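Local coordinates for protein diphthine synthase (Aeropyrum pernix, PDB 1WDE) that probably transfers three methyl groups from S-adenosyl-L-methionine to the modified target histidine of elongation factor 2, forming diphthine on the way to diphthamide, at residues S230-E233 with R234-T237; A206-A209 with R210-S213; G20-L24 with E25-A29; S47-Y50 with K51-E55. All coordinates share one frame; numbering follows the deposited sequence.

Contact 1: residues S230-E233 with R234-T237; sequences SSLE and RLST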
ATOM      1  N   SER A 230     -15.698  -2.359 -13.842  1.00 26.94           N
ATOM      2  CA  SER A 230     -15.504  -2.492 -15.286  1.00 22.93           C
ATOM      3  C   SER A 230     -14.582  -1.452 -15.905  1.00 23.21           C
ATOM      4  O   SER A 230     -13.998  -1.704 -16.948  1.00 28.72           O
ATOM      5  CB  SER A 230     -16.875  -2.510 -16.007  1.00 26.67           C
ATOM      6  OG  SER A 230     -17.565  -1.280 -15.851  1.00 25.72           O
ATOM      7  N   SER A 231     -14.437  -0.288 -15.269  1.00 28.07           N
ATOM      8  CA  SER A 231     -13.550   0.765 -15.778  1.00 20.13           C
ATOM      9  C   SER A 231     -13.178   1.709 -14.631  1.00 25.78           C
ATOM     10  O   SER A 231     -13.960   1.891 -13.696  1.00 24.49           O
ATOM     11  CB  SER A 231     -14.251   1.578 -16.883  1.00 29.71           C
ATOM     12  OG  SER A 231     -15.262   2.414 -16.328  1.00 24.63           O
ATOM     13  N   LEU A 232     -12.002   2.322 -14.701  1.00 22.21           N
ATOM     14  CA  LEU A 232     -11.581   3.249 -13.655  1.00 20.53           C
ATOM     15  C   LEU A 232     -12.448   4.509 -13.785  1.00 28.22           C
ATOM     16  O   LEU A 232     -12.639   5.255 -12.829  1.00 24.14           O
ATOM     17  CB  LEU A 232     -10.089   3.613 -13.806  1.00 19.44           C
ATOM     18  CG  LEU A 232      -9.070   2.602 -13.254  1.00 25.37           C
ATOM     19  CD1 LEU A 232      -7.646   3.051 -13.577  1.00 23.90           C
ATOM     20  CD2 LEU A 232      -9.259   2.463 -11.729  1.00 24.72           C
ATOM     21  N   GLU A 233     -12.965   4.749 -14.985  1.00 27.09           N
ATOM     22  CA  GLU A 233     -13.836   5.904 -15.226  1.00 26.18           C
ATOM     23  C   GLU A 233     -15.046   5.766 -14.290  1.00 22.98           C
ATOM     24  O   GLU A 233     -15.431   6.708 -13.604  1.00 28.32           O
ATOM     25  CB  GLU A 233     -14.288   5.900 -16.690  1.00 27.97           C
ATOM     26  CG  GLU A 233     -15.152   7.069 -17.113  1.00 35.09           C
ATOM     27  CD  GLU A 233     -14.457   8.390 -16.939  1.00 43.70           C
ATOM     28  OE1 GLU A 233     -14.910   9.182 -16.087  1.00 52.58           O
ATOM     29  OE2 GLU A 233     -13.454   8.641 -17.644  1.00 53.16           O
ATOM     30  N   ARG A 234     -15.637   4.579 -14.270  1.00 25.10           N
ATOM     31  CA  ARG A 234     -16.790   4.312 -13.415  1.00 27.44           C
ATOM     32  C   ARG A 234     -16.458   4.485 -11.936  1.00 32.33           C
ATOM     33  O   ARG A 234     -17.247   5.035 -11.178  1.00 32.57           O
ATOM     34  CB  ARG A 234     -17.314   2.888 -13.638  1.00 27.33           C
ATOM     35  CG  ARG A 234     -18.148   2.708 -14.896  1.00 43.23           C
ATOM     36  CD  ARG A 234     -18.977   1.439 -14.805  1.00 55.30           C
ATOM     37  NE  ARG A 234     -19.857   1.466 -13.640  1.00 66.35           N
ATOM     38  CZ  ARG A 234     -20.612   0.447 -13.243  1.00 68.35           C
ATOM     39  NH1 ARG A 234     -20.601  -0.697 -13.915  1.00 70.84           N
ATOM     40  NH2 ARG A 234     -21.381   0.572 -12.169  1.00 71.25           N
ATOM     41  N   LEU A 235     -15.293   4.004 -11.521  1.00 27.84           N
ATOM     42  CA  LEU A 235     -14.891   4.105 -10.125  1.00 26.15           C
ATOM     43  C   LEU A 235     -14.620   5.531  -9.715  1.00 24.35           C
ATOM     44  O   LEU A 235     -14.907   5.914  -8.584  1.00 29.50           O
ATOM     45  CB  LEU A 235     -13.629   3.268  -9.875  1.00 26.96           C
ATOM     46  CG  LEU A 235     -13.025   3.240  -8.467  1.00 25.29           C
ATOM     47  CD1 LEU A 235     -14.088   2.838  -7.441  1.00 20.70           C
ATOM     48  CD2 LEU A 235     -11.872   2.226  -8.455  1.00 22.81           C
ATOM     49  N   SER A 236     -14.070   6.317 -10.638  1.00 24.52           N
ATOM     50  CA  SER A 236     -13.706   7.707 -10.361  1.00 25.53           C
ATOM     51  C   SER A 236     -14.868   8.574  -9.882  1.00 30.98           C
ATOM     52  O   SER A 236     -14.650   9.564  -9.192  1.00 32.35           O
ATOM     53  CB  SER A 236     -13.098   8.359 -11.606  1.00 29.27           C
ATOM     54  OG  SER A 236     -14.072   8.461 -12.634  1.00 33.49           O
ATOM     55  N   THR A 237     -16.090   8.213 -10.251  1.00 25.26           N
ATOM     56  CA  THR A 237     -17.255   9.008  -9.838  1.00 35.05           C
ATOM     57  C   THR A 237     -18.154   8.261  -8.851  1.00 32.40           C
ATOM     58  O   THR A 237     -19.247   8.716  -8.532  1.00 36.66           O
ATOM     59  CB  THR A 237     -18.127   9.423 -11.060  1.00 25.57           C
ATOM     60  OG1 THR A 237     -18.559   8.256 -11.762  1.00 35.32           O
ATOM     61  CG2 THR A 237     -17.345  10.310 -12.007  1.00 36.07           C
TER
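S231 and R234 make the central contact of this short helix: the hydroxyl OG of S231 accepts the backbone N-H of R234 at 3.0 Å, an N-cap bond with an N-H...O angle of 159°. With chi1 at 72°, OG of S231 is tucked between its own backbone N and carbonyl carbon, which aims it at the first turn. The same oxygen also lies 3.2 Å from CG of R234, while S230 OG approaches CD of that arginine at 3.2 Å and sits near the guanidinium plane, at its edge. Two serine hydroxyls thus accompany the arginine chain as it leaves the helix. The backbone ladder then takes over. S236 N donates to L232 O at 2.8 Å, whereas the bond from L235 N to S231 O is weak. At the far end S236 OG turns back on E233 O, modelled so close that the detail of this bond is doubtful. On the buried side the methyls CD2 of L232 and CD2 of L235 meet at 4.2 Å. W229 flanks L235 and R234. Chemically, the helix is polar at its start and apolar beneath: a serine oxygen supplies R234 N with an acceptor where no preceding turn exists, and the leucine pair packs on V188 of helix 184-202 and on S213 of strand 213-217 in the mixed sheet.

Contact 2: residues A206-A209 with R210-S213; sequences ALLA and RLPS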
ATOM      1  N   ALA A 206      -5.254   9.157 -23.896  1.00 29.47           N
ATOM      2  CA  ALA A 206      -5.295   8.842 -22.463  1.00 29.89           C
ATOM      3  C   ALA A 206      -6.042   7.518 -22.393  1.00 29.21           C
ATOM      4  O   ALA A 206      -7.127   7.390 -22.966  1.00 30.33           O
ATOM      5  CB  ALA A 206      -6.042   9.914 -21.704  1.00 29.12           C
ATOM      6  N   LEU A 207      -5.478   6.531 -21.695  1.00 23.01           N
ATOM      7  CA  LEU A 207      -6.103   5.211 -21.647  1.00 26.42           C
ATOM      8  C   LEU A 207      -6.506   4.624 -20.307  1.00 18.99           C
ATOM      9  O   LEU A 207      -7.307   3.704 -20.268  1.00 21.41           O
ATOM     10  CB  LEU A 207      -5.197   4.197 -22.365  1.00 22.13           C
ATOM     11  CG  LEU A 207      -4.889   4.531 -23.824  1.00 27.69           C
ATOM     12  CD1 LEU A 207      -3.740   3.683 -24.296  1.00 25.57           C
ATOM     13  CD2 LEU A 207      -6.142   4.316 -24.676  1.00 26.13           C
ATOM     14  N   LEU A 208      -5.950   5.128 -19.216  1.00 21.38           N
ATOM     15  CA  LEU A 208      -6.272   4.563 -17.905  1.00 22.41           C
ATOM     16  C   LEU A 208      -7.754   4.502 -17.515  1.00 24.77           C
ATOM     17  O   LEU A 208      -8.197   3.521 -16.903  1.00 19.02           O
ATOM     18  CB  LEU A 208      -5.458   5.293 -16.820  1.00 22.12           C
ATOM     19  CG  LEU A 208      -3.925   5.310 -17.031  1.00 21.27           C
ATOM     20  CD1 LEU A 208      -3.226   5.917 -15.789  1.00 21.35           C
ATOM     21  CD2 LEU A 208      -3.400   3.879 -17.239  1.00 24.97           C
ATOM     22  N   ALA A 209      -8.530   5.523 -17.882  1.00 22.62           N
ATOM     23  CA  ALA A 209      -9.953   5.559 -17.530  1.00 22.50           C
ATOM     24  C   ALA A 209     -10.695   4.345 -18.062  1.00 24.00           C
ATOM     25  O   ALA A 209     -11.642   3.844 -17.441  1.00 23.75           O
ATOM     26  CB  ALA A 209     -10.586   6.842 -18.072  1.00 27.72           C
ATOM     27  N   ARG A 210     -10.241   3.855 -19.206  1.00 24.49           N
ATOM     28  CA  ARG A 210     -10.837   2.699 -19.872  1.00 23.23           C
ATOM     29  C   ARG A 210     -10.430   1.312 -19.345  1.00 26.92           C
ATOM     30  O   ARG A 210     -10.969   0.287 -19.779  1.00 21.92           O
ATOM     31  CB  ARG A 210     -10.528   2.765 -21.359  1.00 26.33           C
ATOM     32  CG  ARG A 210     -11.270   3.867 -22.111  1.00 33.72           C
ATOM     33  CD  ARG A 210     -11.461   3.412 -23.551  1.00 38.07           C
ATOM     34  NE  ARG A 210     -10.297   3.677 -24.368  1.00 33.84           N
ATOM     35  CZ  ARG A 210      -9.948   2.987 -25.450  1.00 31.52           C
ATOM     36  NH1 ARG A 210     -10.659   1.945 -25.868  1.00 36.96           N
ATOM     37  NH2 ARG A 210      -8.903   3.380 -26.144  1.00 32.23           N
ATOM     38  N   LEU A 211      -9.469   1.268 -18.433  1.00 22.06           N
ATOM     39  CA  LEU A 211      -9.044  -0.014 -17.868  1.00 19.54           C
ATOM     40  C   LEU A 211      -9.926  -0.468 -16.719  1.00 21.51           C
ATOM     41  O   LEU A 211     -10.381   0.355 -15.932  1.00 23.95           O
ATOM     42  CB  LEU A 211      -7.629   0.107 -17.311  1.00 18.81           C
ATOM     43  CG  LEU A 211      -6.513   0.378 -18.309  1.00 21.16           C
ATOM     44  CD1 LEU A 211      -5.231   0.722 -17.553  1.00 26.59           C
ATOM     45  CD2 LEU A 211      -6.354  -0.866 -19.184  1.00 16.40           C
ATOM     46  N   PRO A 212     -10.158  -1.787 -16.602  1.00 18.76           N
ATOM     47  CA  PRO A 212     -10.969  -2.330 -15.515  1.00 20.94           C
ATOM     48  C   PRO A 212     -10.047  -2.258 -14.295  1.00 23.71           C
ATOM     49  O   PRO A 212      -8.836  -2.011 -14.428  1.00 20.09           O
ATOM     50  CB  PRO A 212     -11.228  -3.774 -15.956  1.00 20.50           C
ATOM     51  CG  PRO A 212      -9.953  -4.126 -16.673  1.00 22.71           C
ATOM     52  CD  PRO A 212      -9.721  -2.862 -17.517  1.00 22.80           C
ATOM     53  N   SER A 213     -10.602  -2.456 -13.112  1.00 22.24           N
ATOM     54  CA  SER A 213      -9.792  -2.405 -11.903  1.00 27.95           C
ATOM     55  C   SER A 213     -10.525  -3.127 -10.800  1.00 21.95           C
ATOM     56  O   SER A 213     -11.721  -3.399 -10.918  1.00 24.55           O
ATOM     57  CB  SER A 213      -9.508  -0.951 -11.503  1.00 31.00           C
ATOM     58  OG  SER A 213     -10.711  -0.263 -11.161  1.00 44.44           O
TER
HETATM   59  O   HOH W   1      -8.661   6.654 -25.409  1.00 36.81           O
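L207 and R210 touch twice across this turn, and a water adds a link one residue earlier: it donates to A206 O at 3.0 Å and accepts only weakly from R210 NH2. At L207 itself, the carbonyl O receives R210 N at 3.1 Å, a bent bond of 137° in which the donor stands above the carbonyl plane. The methyl CD2 of L207 comes within 3.3 Å of NH2 of R210, meeting the guanidinium at a slant. The arginine reaches this place because its chain bends at chi3 (-84°), turning the guanidinium back toward the leucine; NH1, at the other branch, is held by a salt bridge to D274. L208 repeats the pattern one residue on, its O accepting L211 N at 3.0 Å along a straighter path of 160°. On the buried side CD2 of L208 packs against CD1 of L211 at 3.7 Å. This leucine pair faces helix 153-165, with I159 beneath L208 and L163 beneath L211, and Y278 of helix 277-287 also covers L211. A209 closes the segment: its CB bond points away from the residues that follow, its side chain touches L192 of helix 184-202 and E233, and its backbone is hydrogen-bonded to that of E233. Two successive bonds from residue i+3 to residue i, with L208, A209 and R210 at helix-like backbone angles, define a single turn of 3-10 helix. Here it joins the long helix 184-202 to strand 213-217 of the mixed sheet, within a fold of the tetrapyrrole methylase family.

Contact 3: residues G20-L24 with E25-A29; sequences GMQTL and EALDA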
ATOM      1  N   GLY A  20      -5.944  -9.637  16.225  1.00 27.56           N
ATOM      2  CA  GLY A  20      -5.958 -11.062  15.948  1.00 30.49           C
ATOM      3  C   GLY A  20      -5.009 -11.450  14.829  1.00 29.70           C
ATOM      4  O   GLY A  20      -4.803 -12.629  14.554  1.00 29.17           O
HETATM    5  N   MSE A  21      -4.420 -10.457  14.175  1.00 29.06           N
HETATM    6  CA  MSE A  21      -3.502 -10.754  13.091  1.00 28.72           C
HETATM    7  C   MSE A  21      -2.035 -10.622  13.479  1.00 29.86           C
HETATM    8  O   MSE A  21      -1.173 -10.508  12.605  1.00 24.96           O
HETATM    9  CB  MSE A  21      -3.832  -9.873  11.884  1.00 26.99           C
HETATM   10  CG  MSE A  21      -5.281 -10.007  11.450  1.00 30.15           C
HETATM   11 SE   MSE A  21      -5.590  -9.181   9.726  1.00 44.29          SE
HETATM   12  CE  MSE A  21      -4.645 -10.548   8.706  1.00 31.62           C
ATOM     13  N   GLN A  22      -1.747 -10.660  14.788  1.00 28.54           N
ATOM     14  CA  GLN A  22      -0.362 -10.559  15.281  1.00 26.13           C
ATOM     15  C   GLN A  22       0.302 -11.939  15.338  1.00 27.59           C
ATOM     16  O   GLN A  22      -0.352 -12.918  15.689  1.00 30.76           O
ATOM     17  CB  GLN A  22      -0.337  -9.927  16.680  1.00 26.69           C
ATOM     18  CG  GLN A  22      -0.832  -8.503  16.701  1.00 29.03           C
ATOM     19  CD  GLN A  22      -2.310  -8.402  16.376  1.00 36.84           C
ATOM     20  OE1 GLN A  22      -2.727  -7.616  15.514  1.00 33.33           O
ATOM     21  NE2 GLN A  22      -3.112  -9.197  17.065  1.00 30.10           N
ATOM     22  N   THR A  23       1.590 -12.041  14.980  1.00 26.14           N
ATOM     23  CA  THR A  23       2.236 -13.352  15.046  1.00 27.82           C
ATOM     24  C   THR A  23       2.742 -13.539  16.477  1.00 26.89           C
ATOM     25  O   THR A  23       2.882 -12.575  17.219  1.00 28.30           O
ATOM     26  CB  THR A  23       3.441 -13.492  14.066  1.00 28.01           C
ATOM     27  OG1 THR A  23       4.399 -12.466  14.339  1.00 25.63           O
ATOM     28  CG2 THR A  23       2.967 -13.391  12.584  1.00 27.83           C
ATOM     29  N   LEU A  24       2.997 -14.781  16.855  1.00 30.77           N
ATOM     30  CA  LEU A  24       3.504 -15.080  18.199  1.00 34.75           C
ATOM     31  C   LEU A  24       4.840 -14.369  18.460  1.00 35.89           C
ATOM     32  O   LEU A  24       5.044 -13.752  19.520  1.00 29.68           O
ATOM     33  CB  LEU A  24       3.680 -16.594  18.352  1.00 32.53           C
ATOM     34  CG  LEU A  24       2.395 -17.400  18.139  1.00 32.30           C
ATOM     35  CD1 LEU A  24       2.706 -18.882  18.190  1.00 35.88           C
ATOM     36  CD2 LEU A  24       1.370 -17.026  19.203  1.00 30.75           C
ATOM     37  N   GLU A  25       5.752 -14.420  17.490  1.00 30.27           N
ATOM     38  CA  GLU A  25       7.039 -13.767  17.721  1.00 31.96           C
ATOM     39  C   GLU A  25       6.922 -12.262  17.841  1.00 31.22           C
ATOM     40  O   GLU A  25       7.714 -11.629  18.557  1.00 32.12           O
ATOM     41  CB  GLU A  25       8.067 -14.149  16.646  1.00 36.82           C
ATOM     42  CG  GLU A  25       7.605 -13.999  15.198  1.00 32.71           C
ATOM     43  CD  GLU A  25       8.762 -14.141  14.215  1.00 35.23           C
ATOM     44  OE1 GLU A  25       9.523 -15.134  14.304  1.00 24.42           O
ATOM     45  OE2 GLU A  25       8.902 -13.256  13.350  1.00 22.51           O
ATOM     46  N   ALA A  26       5.947 -11.660  17.156  1.00 23.62           N
ATOM     47  CA  ALA A  26       5.785 -10.216  17.273  1.00 21.95           C
ATOM     48  C   ALA A  26       5.277  -9.887  18.694  1.00 25.96           C
ATOM     49  O   ALA A  26       5.742  -8.943  19.335  1.00 31.60           O
ATOM     50  CB  ALA A  26       4.779  -9.696  16.233  1.00 26.18           C
ATOM     51  N   LEU A  27       4.287 -10.650  19.148  1.00 29.35           N
ATOM     52  CA  LEU A  27       3.716 -10.456  20.481  1.00 34.09           C
ATOM     53  C   LEU A  27       4.879 -10.601  21.478  1.00 37.15           C
ATOM     54  O   LEU A  27       5.111  -9.725  22.315  1.00 36.86           O
ATOM     55  CB  LEU A  27       2.629 -11.515  20.753  1.00 33.03           C
ATOM     56  CG  LEU A  27       1.278 -11.420  20.020  1.00 26.92           C
ATOM     57  CD1 LEU A  27       0.503 -12.702  20.174  1.00 31.19           C
ATOM     58  CD2 LEU A  27       0.466 -10.265  20.555  1.00 32.04           C
ATOM     59  N   ASP A  28       5.622 -11.697  21.347  1.00 38.30           N
ATOM     60  CA  ASP A  28       6.775 -11.974  22.208  1.00 42.33           C
ATOM     61  C   ASP A  28       7.791 -10.815  22.193  1.00 46.15           C
ATOM     62  O   ASP A  28       8.147 -10.266  23.242  1.00 47.92           O
ATOM     63  CB  ASP A  28       7.455 -13.259  21.744  1.00 39.91           C
ATOM     64  CG  ASP A  28       8.530 -13.733  22.704  1.00 55.02           C
ATOM     65  OD1 ASP A  28       9.315 -14.629  22.318  1.00 57.91           O
ATOM     66  OD2 ASP A  28       8.587 -13.221  23.843  1.00 56.35           O
ATOM     67  N   ALA A  29       8.248 -10.438  21.003  1.00 39.92           N
ATOM     68  CA  ALA A  29       9.220  -9.357  20.851  1.00 39.47           C
ATOM     69  C   ALA A  29       8.851  -8.078  21.585  1.00 40.15           C
ATOM     70  O   ALA A  29       9.682  -7.491  22.277  1.00 45.90           O
ATOM     71  CB  ALA A  29       9.426  -9.039  19.364  1.00 36.07           C
TER
HETATM   72  O   HOH W   2       6.332 -12.282  12.679  1.00 22.27           O
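Both T23 and E25 hold chi1 near +55°, and this brings their polar ends round to the same water. In T23 the torsion of 57° sets OG1 over the start of the helix and leaves CG2 opposite the carbonyl carbon; in E25 the chain runs on extended past CG, which carries the carboxylate to that water. T23 OG1 donates to the water at 2.6 Å, and the water donates in turn to E25 OE2 at 2.8 Å. The hydroxyl has a second task as N-cap, accepting A26 N in a weak bond of 3.3 Å, while it also lies 3.4 Å from the methyl CB of A26. Around this cap the helical ladder begins: L27 N reaches T23 O at 3.1 Å, and D28 N gives L24 O a nearly straight bond of 2.8 Å. CD2 of L27 lies against CB of Q22 at 4.0 Å, and W15 touches both residues. Beneath, A26 rests on I117 and V13, which seats the helix start against strands 113-117 and 9-14 of the parallel sheet; D28 pairs with R32 further along the helix. The hydroxyl therefore acts in both directions, its proton going to the water and its oxygen receiving A26 N. A carboxylate in the first helical turn, linked to the cap by that water, would probably also be favoured electrostatically by the amino-terminal end of the helix.

Contact 4: residues S47-Y50 with K51-E55; sequences SWLY and KSVVE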
ATOM      1  N   SER A  47      -6.538   3.122  14.457  1.00 53.81           N
ATOM      2  CA  SER A  47      -6.819   3.574  15.822  1.00 54.28           C
ATOM      3  C   SER A  47      -6.669   2.448  16.836  1.00 48.44           C
ATOM      4  O   SER A  47      -6.233   2.662  17.967  1.00 51.83           O
ATOM      5  CB  SER A  47      -8.240   4.143  15.917  1.00 58.21           C
ATOM      6  OG  SER A  47      -8.376   5.316  15.130  1.00 67.31           O
ATOM      7  N   TRP A  48      -7.030   1.248  16.413  1.00 44.37           N
ATOM      8  CA  TRP A  48      -6.970   0.064  17.255  1.00 41.24           C
ATOM      9  C   TRP A  48      -5.544  -0.313  17.648  1.00 40.20           C
ATOM     10  O   TRP A  48      -5.340  -0.993  18.650  1.00 37.52           O
ATOM     11  CB  TRP A  48      -7.587  -1.126  16.507  1.00 42.55           C
ATOM     12  CG  TRP A  48      -6.774  -1.501  15.286  1.00 39.40           C
ATOM     13  CD1 TRP A  48      -6.776  -0.870  14.069  1.00 34.88           C
ATOM     14  CD2 TRP A  48      -5.738  -2.494  15.219  1.00 36.76           C
ATOM     15  NE1 TRP A  48      -5.800  -1.400  13.261  1.00 37.19           N
ATOM     16  CE2 TRP A  48      -5.147  -2.396  13.941  1.00 34.82           C
ATOM     17  CE3 TRP A  48      -5.246  -3.450  16.121  1.00 34.81           C
ATOM     18  CZ2 TRP A  48      -4.080  -3.220  13.538  1.00 38.52           C
ATOM     19  CZ3 TRP A  48      -4.187  -4.266  15.722  1.00 40.64           C
ATOM     20  CH2 TRP A  48      -3.617  -4.141  14.440  1.00 32.63           C
ATOM     21  N   LEU A  49      -4.566   0.122  16.855  1.00 38.50           N
ATOM     22  CA  LEU A  49      -3.164  -0.236  17.081  1.00 35.36           C
ATOM     23  C   LEU A  49      -2.638   0.005  18.493  1.00 37.90           C
ATOM     24  O   LEU A  49      -2.243  -0.938  19.173  1.00 39.99           O
ATOM     25  CB  LEU A  49      -2.270   0.481  16.062  1.00 32.72           C
ATOM     26  CG  LEU A  49      -0.770   0.177  16.125  1.00 29.08           C
ATOM     27  CD1 LEU A  49      -0.523  -1.303  15.918  1.00 29.68           C
ATOM     28  CD2 LEU A  49      -0.045   1.003  15.085  1.00 26.29           C
ATOM     29  N   TYR A  50      -2.616   1.268  18.913  1.00 37.64           N
ATOM     30  CA  TYR A  50      -2.155   1.653  20.249  1.00 41.32           C
ATOM     31  C   TYR A  50      -2.714   0.703  21.311  1.00 39.74           C
ATOM     32  O   TYR A  50      -1.958   0.060  22.041  1.00 41.85           O
ATOM     33  CB  TYR A  50      -2.603   3.086  20.550  1.00 43.15           C
ATOM     34  CG  TYR A  50      -1.956   3.730  21.763  1.00 53.45           C
ATOM     35  CD1 TYR A  50      -0.622   4.164  21.725  1.00 56.03           C
ATOM     36  CD2 TYR A  50      -2.683   3.938  22.938  1.00 55.85           C
ATOM     37  CE1 TYR A  50      -0.033   4.791  22.829  1.00 58.98           C
ATOM     38  CE2 TYR A  50      -2.102   4.564  24.052  1.00 61.31           C
ATOM     39  CZ  TYR A  50      -0.778   4.988  23.988  1.00 64.04           C
ATOM     40  OH  TYR A  50      -0.208   5.625  25.071  1.00 64.54           O
ATOM     41  N   LYS A  51      -4.037   0.623  21.399  1.00 45.12           N
ATOM     42  CA  LYS A  51      -4.703  -0.252  22.367  1.00 42.52           C
ATOM     43  C   LYS A  51      -4.222  -1.698  22.305  1.00 41.77           C
ATOM     44  O   LYS A  51      -3.976  -2.312  23.340  1.00 41.24           O
ATOM     45  CB  LYS A  51      -6.221  -0.232  22.151  1.00 50.61           C
ATOM     46  CG  LYS A  51      -6.958  -1.411  22.803  1.00 55.37           C
ATOM     47  CD  LYS A  51      -8.402  -1.516  22.307  1.00 60.20           C
ATOM     48  CE  LYS A  51      -8.999  -2.896  22.582  1.00 58.51           C
ATOM     49  NZ  LYS A  51      -8.927  -3.272  24.021  1.00 58.77           N
ATOM     50  N   SER A  52      -4.106  -2.243  21.095  1.00 39.76           N
ATOM     51  CA  SER A  52      -3.663  -3.629  20.902  1.00 37.18           C
ATOM     52  C   SER A  52      -2.236  -3.866  21.379  1.00 33.55           C
ATOM     53  O   SER A  52      -1.931  -4.908  21.956  1.00 39.94           O
ATOM     54  CB  SER A  52      -3.764  -4.020  19.424  1.00 40.84           C
ATOM     55  OG  SER A  52      -3.244  -5.325  19.210  1.00 32.75           O
ATOM     56  N   VAL A  53      -1.363  -2.901  21.119  1.00 36.21           N
ATOM     57  CA  VAL A  53       0.030  -2.992  21.540  1.00 38.67           C
ATOM     58  C   VAL A  53       0.052  -2.946  23.078  1.00 43.29           C
ATOM     59  O   VAL A  53       0.502  -3.893  23.725  1.00 37.99           O
ATOM     60  CB  VAL A  53       0.854  -1.805  20.959  1.00 37.49           C
ATOM     61  CG1 VAL A  53       2.274  -1.839  21.495  1.00 34.02           C
ATOM     62  CG2 VAL A  53       0.892  -1.887  19.415  1.00 34.30           C
ATOM     63  N   VAL A  54      -0.452  -1.845  23.641  1.00 41.65           N
ATOM     64  CA  VAL A  54      -0.526  -1.642  25.094  1.00 42.47           C
ATOM     65  C   VAL A  54      -0.999  -2.910  25.777  1.00 41.69           C
ATOM     66  O   VAL A  54      -0.506  -3.295  26.836  1.00 44.72           O
ATOM     67  CB  VAL A  54      -1.513  -0.503  25.440  1.00 38.92           C
ATOM     68  CG1 VAL A  54      -1.959  -0.607  26.904  1.00 45.99           C
ATOM     69  CG2 VAL A  54      -0.857   0.831  25.186  1.00 38.97           C
ATOM     70  N   GLU A  55      -1.964  -3.558  25.147  1.00 42.20           N
ATOM     71  CA  GLU A  55      -2.531  -4.793  25.650  1.00 43.27           C
ATOM     72  C   GLU A  55      -1.445  -5.869  25.713  1.00 49.76           C
ATOM     73  O   GLU A  55      -1.377  -6.651  26.664  1.00 48.19           O
ATOM     74  CB  GLU A  55      -3.672  -5.199  24.716  1.00 52.36           C
ATOM     75  CG  GLU A  55      -4.521  -6.368  25.153  1.00 57.60           C
ATOM     76  CD  GLU A  55      -5.796  -6.468  24.327  1.00 67.24           C
ATOM     77  OE1 GLU A  55      -6.353  -7.586  24.215  1.00 69.26           O
ATOM     78  OE2 GLU A  55      -6.242  -5.422  23.797  1.00 62.35           O
TER
HETATM   79  O   HOH W   3      -6.235   2.561  20.545  1.00 49.46           O
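L49 and V53 form the tight side of this helix, lying side by side and pointing the same way, with CD1 of L49 against CG2 of V53 at 3.8 Å. V38 touches both of them, and V36 and V62 also touch V53, so the pair seats helix 47-57 on the strands it connects, 35-39 and 62-64, in a beta-alpha-beta unit. W48 packs beside this. Its chi1 of 65° swings the indole along the helix, where CE3 and CZ3 meet CB of S52 at 3.7 Å at an oblique angle. S52 OG is hydrogen-bonded to NE1 of W15, which ties this flank to the loop after strand 9-14. Y50, though exposed, stands at the border: the methyl CG2 of V54 sits over one face of its ring, 4.2 Å from the centroid and 16° off the normal, a CH-pi contact shifted toward the ring rim, and both residues also touch V62 of strand 62-64. The solvent side belongs to K51 and E55, whose NZ and OE2 are joined by a weak salt bridge of 3.4 Å, one turn apart. A water bridges the first turn, giving a proton to S47 O and taking one from K51 N. Along the helix, i to i+4 backbone bonds such as V53 N to L49 O, at 2.9 Å, hold successive turns together. Apolar contact thus makes up the inner face, whereas toward the solvent the helix combines a CH-pi contact, a long ion pair and a water bridge.

How the contacts relate
The four contacts fall into two pairs on different parts of the molecule. Contacts 1 and 2 adjoin, centres about 8 Å apart, and probably share a hydrogen bond from E233 N to A209 O of 2.9 Å, beside the mixed sheet. Contacts 3 and 4 have centres about 13 Å apart and meet through the Q22 and W48 side chains, next to the parallel sheet. About 39 Å separates the centres of contacts 1 and 3. Contacts 1, 3 and 4 lie near, without touching, residues inferred to bind S-adenosyl-L-methionine: L235 is about 8 Å from L173, E25 about 9 Å from D93 and W48 about 9 Å from A220, measured between side chains. Contact 2 lies away from these sites.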